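Local coordinates for protein ribonucleotide monophosphatase NagD (Escherichia coli, PDB 2C4N) that probably removes phosphate from a broad range of ribo- and deoxyribonucleotides and other phosphate esters, acting as a magnesium-dependent phosphatase of the HAD superfamily, at residues 23-26 with 27-31; 184-187 with 188-191. All coordinates share one frame; numbering follows the deposited sequence.

Contact 1: 23-26 with 27-31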
# COMPACT_ATOMS: atom_id res chain seq x y z
N GLY A 23 -38.74 -11.60 -7.80
CA GLY A 23 -38.64 -11.47 -9.24
C GLY A 23 -37.52 -12.28 -9.88
O GLY A 23 -37.48 -12.43 -11.10
N ALA A 24 -36.61 -12.81 -9.06
CA ALA A 24 -35.49 -13.60 -9.57
C ALA A 24 -35.93 -14.78 -10.43
O ALA A 24 -35.43 -14.97 -11.53
CB ALA A 24 -34.64 -14.10 -8.40
N ALA A 25 -36.88 -15.56 -9.92
CA ALA A 25 -37.37 -16.72 -10.66
C ALA A 25 -37.89 -16.34 -12.05
O ALA A 25 -37.49 -16.93 -13.05
CB ALA A 25 -38.46 -17.43 -9.86
N GLU A 26 -38.78 -15.35 -12.09
CA GLU A 26 -39.36 -14.89 -13.35
C GLU A 26 -38.29 -14.35 -14.29
O GLU A 26 -38.33 -14.57 -15.50
CB GLU A 26 -40.41 -13.82 -13.08
CG GLU A 26 -41.23 -13.43 -14.30
CD GLU A 26 -42.10 -14.57 -14.80
OE1 GLU A 26 -41.55 -15.63 -15.16
OE2 GLU A 26 -43.34 -14.40 -14.83
N PHE A 27 -37.32 -13.62 -13.73
CA PHE A 27 -36.24 -13.05 -14.51
C PHE A 27 -35.45 -14.15 -15.22
O PHE A 27 -35.25 -14.10 -16.43
CB PHE A 27 -35.30 -12.25 -13.60
CG PHE A 27 -34.07 -11.74 -14.29
CD1 PHE A 27 -34.16 -10.80 -15.31
CD2 PHE A 27 -32.81 -12.18 -13.89
CE1 PHE A 27 -33.01 -10.31 -15.94
CE2 PHE A 27 -31.66 -11.70 -14.51
CZ PHE A 27 -31.76 -10.76 -15.54
N LEU A 28 -35.02 -15.14 -14.45
CA LEU A 28 -34.24 -16.24 -15.00
C LEU A 28 -35.03 -17.10 -15.98
O LEU A 28 -34.52 -17.44 -17.05
CB LEU A 28 -33.70 -17.11 -13.86
CG LEU A 28 -32.71 -16.41 -12.92
CD1 LEU A 28 -32.22 -17.39 -11.86
CD2 LEU A 28 -31.54 -15.87 -13.72
N HIS A 29 -36.26 -17.44 -15.63
CA HIS A 29 -37.10 -18.25 -16.51
C HIS A 29 -37.33 -17.55 -17.84
O HIS A 29 -37.38 -18.19 -18.89
CB HIS A 29 -38.44 -18.57 -15.84
CG HIS A 29 -38.32 -19.48 -14.65
ND1 HIS A 29 -37.59 -20.65 -14.68
CD2 HIS A 29 -38.85 -19.40 -13.41
CE1 HIS A 29 -37.67 -21.25 -13.51
NE2 HIS A 29 -38.43 -20.51 -12.72
N GLY A 30 -37.46 -16.22 -17.79
CA GLY A 30 -37.67 -15.46 -19.01
C GLY A 30 -36.47 -15.60 -19.94
O GLY A 30 -36.63 -15.75 -21.15
N ILE A 31 -35.27 -15.56 -19.37
CA ILE A 31 -34.05 -15.69 -20.15
C ILE A 31 -33.94 -17.08 -20.76
O ILE A 31 -33.63 -17.22 -21.95
CB ILE A 31 -32.81 -15.42 -19.28
CG1 ILE A 31 -32.82 -13.96 -18.82
CG2 ILE A 31 -31.53 -15.73 -20.06
CD1 ILE A 31 -31.76 -13.64 -17.79
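Phe27 N and Leu28 N reach back to Gly23 O and Ala24 O in the first turns of helix 24-33, at 2.9 Å from Phe27 N to Gly23 O and 3.0 Å from Leu28 N to Ala24 O, the latter nearly straight with an N-H...O angle of 173°. Gly30 N follows suit onto Glu26 O, with Gly30 N lying out of the plane of the Glu26 carbonyl. Gly23 is the N-cap; its positive phi of 96° would press a CB against the preceding carbonyl oxygen, a strain glycine avoids. Among the side chains, Leu28 CG lies beyond the oxygen of Ala24, 3.4 Å from Ala24 O. Phe27 swings its ring off the helix, CG anti to the backbone N (chi1 174°), and CB stays 3.3 Å from Gly23 O. One face of this ring receives Ile31 CD1 from the next turn, 3.6 Å above the plane and offset toward the rim. The inward side of the helix thus meets the sheet: Phe27 packs on Cys8, Ile31 on Val6, and Leu28 on Leu38 and Leu40. On a more exposed side, the imidazole of His29 lies on the Ala25 side of the helix, its exact place there being doubtful. With an alanine here, the side of the helix at Ala25 would probably lose the imidazole that now covers it. Glu26 OE1 remains 6.3 Å from His29 NE2, so no salt bridge joins them. Cohesion therefore rests on main-chain hydrogen bonds, with apolar groups directed at the sheet and ionisable ones set along the outer side.

Contact 2: 184-187 with 188-191; sequences AALN and KMQA
Two backbone N-H groups converge on one carbonyl oxygen where helix 180-189 ends: Leu186 O accepts a nearly straight bond from Ala191 N at 2.9 Å (N-H...O angle 174°) and a weak one from Met189 N. The turn depends on Gln190, whose positive phi of 56° reverses the chain; its N makes a weak bond to Asn187 O at 3.1 Å. Just before this, Lys188 N to Ala184 O and Met189 N to Ala185 O keep the helical pattern, though the Met189 bond is long and bent. The reversal brings Ala191 back beside Leu186, where Leu186 CB lies 3.5 Å from Ala191 O and Leu186 CD2 is 4.3 Å from Ala191 CB. Met189 closes on the same leucine branch: its chain runs straight through chi2 and then bends at chi3 (-78°), carrying CE to 4.3 Å from Leu186 CD2. This small apolar group faces the sheet, since Leu186, Met189 and Ala191 all touch Thr196 of strand 196-200, and Met189 also rests on Ile7. Lys188 CB sits 3.2 Å from Ala185 O, the chain extends as far as CE and turns at chi4, and NZ is hydrogen-bonded to Ser66 O, which gives the ammonium group a main-chain partner across the fold. With the 6→1 hydrogen bond from Ala191 N to Leu186 O, the weak 5→2 one from Gln190 N to Asn187 O, and an apolar pair straddling the turn, this is a Schellman motif ending a helix that packs against the parallel sheet of the HAD core.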
# COMPACT_ATOMS: atom_id res chain seq x y z
N ALA A 184 -13.73 -16.59 -19.23
CA ALA A 184 -13.99 -18.00 -18.95
C ALA A 184 -15.49 -18.28 -19.03
O ALA A 184 -15.91 -19.32 -19.53
CB ALA A 184 -13.46 -18.37 -17.57
N ALA A 185 -16.29 -17.35 -18.52
CA ALA A 185 -17.74 -17.51 -18.54
C ALA A 185 -18.25 -17.47 -19.97
O ALA A 185 -19.14 -18.25 -20.34
CB ALA A 185 -18.39 -16.40 -17.70
N LEU A 186 -17.69 -16.58 -20.78
CA LEU A 186 -18.08 -16.47 -22.19
C LEU A 186 -17.74 -17.77 -22.91
O LEU A 186 -18.53 -18.27 -23.70
CB LEU A 186 -17.35 -15.30 -22.87
CG LEU A 186 -17.70 -13.87 -22.45
CD1 LEU A 186 -16.75 -12.89 -23.12
CD2 LEU A 186 -19.14 -13.56 -22.82
N ASN A 187 -16.57 -18.30 -22.67
CA ASN A 187 -16.17 -19.54 -23.30
C ASN A 187 -17.12 -20.66 -22.90
O ASN A 187 -17.38 -21.52 -23.66
CB ASN A 187 -14.69 -19.94 -23.02
CG ASN A 187 -13.64 -18.86 -23.43
OD1 ASN A 187 -13.93 -17.96 -24.18
ND2 ASN A 187 -12.44 -18.97 -22.89
N LYS A 188 -17.60 -20.62 -21.68
CA LYS A 188 -18.54 -21.63 -21.20
C LYS A 188 -19.83 -21.58 -22.02
O LYS A 188 -20.47 -22.59 -22.24
CB LYS A 188 -18.85 -21.40 -19.71
CG LYS A 188 -19.95 -22.29 -19.12
CD LYS A 188 -20.06 -22.07 -17.60
CE LYS A 188 -21.33 -22.67 -16.99
NZ LYS A 188 -21.38 -24.16 -17.03
N MET A 189 -20.19 -20.38 -22.47
CA MET A 189 -21.40 -20.21 -23.28
C MET A 189 -21.07 -20.16 -24.77
O MET A 189 -21.97 -20.06 -25.60
CB MET A 189 -22.12 -18.90 -22.91
CG MET A 189 -22.59 -18.79 -21.48
SD MET A 189 -23.50 -17.26 -21.20
CE MET A 189 -22.15 -16.06 -21.07
N GLN A 190 -19.78 -20.22 -25.09
CA GLN A 190 -19.34 -20.14 -26.48
C GLN A 190 -19.91 -18.84 -27.04
O GLN A 190 -20.43 -18.79 -28.16
CB GLN A 190 -19.88 -21.33 -27.28
CG GLN A 190 -19.44 -22.68 -26.75
CD GLN A 190 -20.14 -23.83 -27.45
OE1 GLN A 190 -20.05 -23.97 -28.67
NE2 GLN A 190 -20.83 -24.67 -26.68
N ALA A 191 -19.82 -17.78 -26.23
CA ALA A 191 -20.36 -16.48 -26.61
C ALA A 191 -19.29 -15.42 -26.79
O ALA A 191 -18.17 -15.55 -26.30
CB ALA A 191 -21.34 -16.02 -25.55

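Contacts 1 and 2 sit at opposite ends of their helices: 23-31 begins helix 24-33, whereas 184-191 finishes helix 180-189. Both helices pack on strand 5-9 of the six-stranded parallel sheet, but contact 1 also reaches 38-42, contact 2 strands 196-200 and 68-70. Their centres lie about 21 Å apart, and nearest atoms about 8 Å, without touching. Each is partly buried, with apolar side chains turned to the sheet and polar ones nearer solvent. Contact 1 keeps regular helical bonding after a glycine N-cap; contact 2 begins with helical bonds and gives way to converging and weak ones as the chain reverses, and its lysine is tied to a loop.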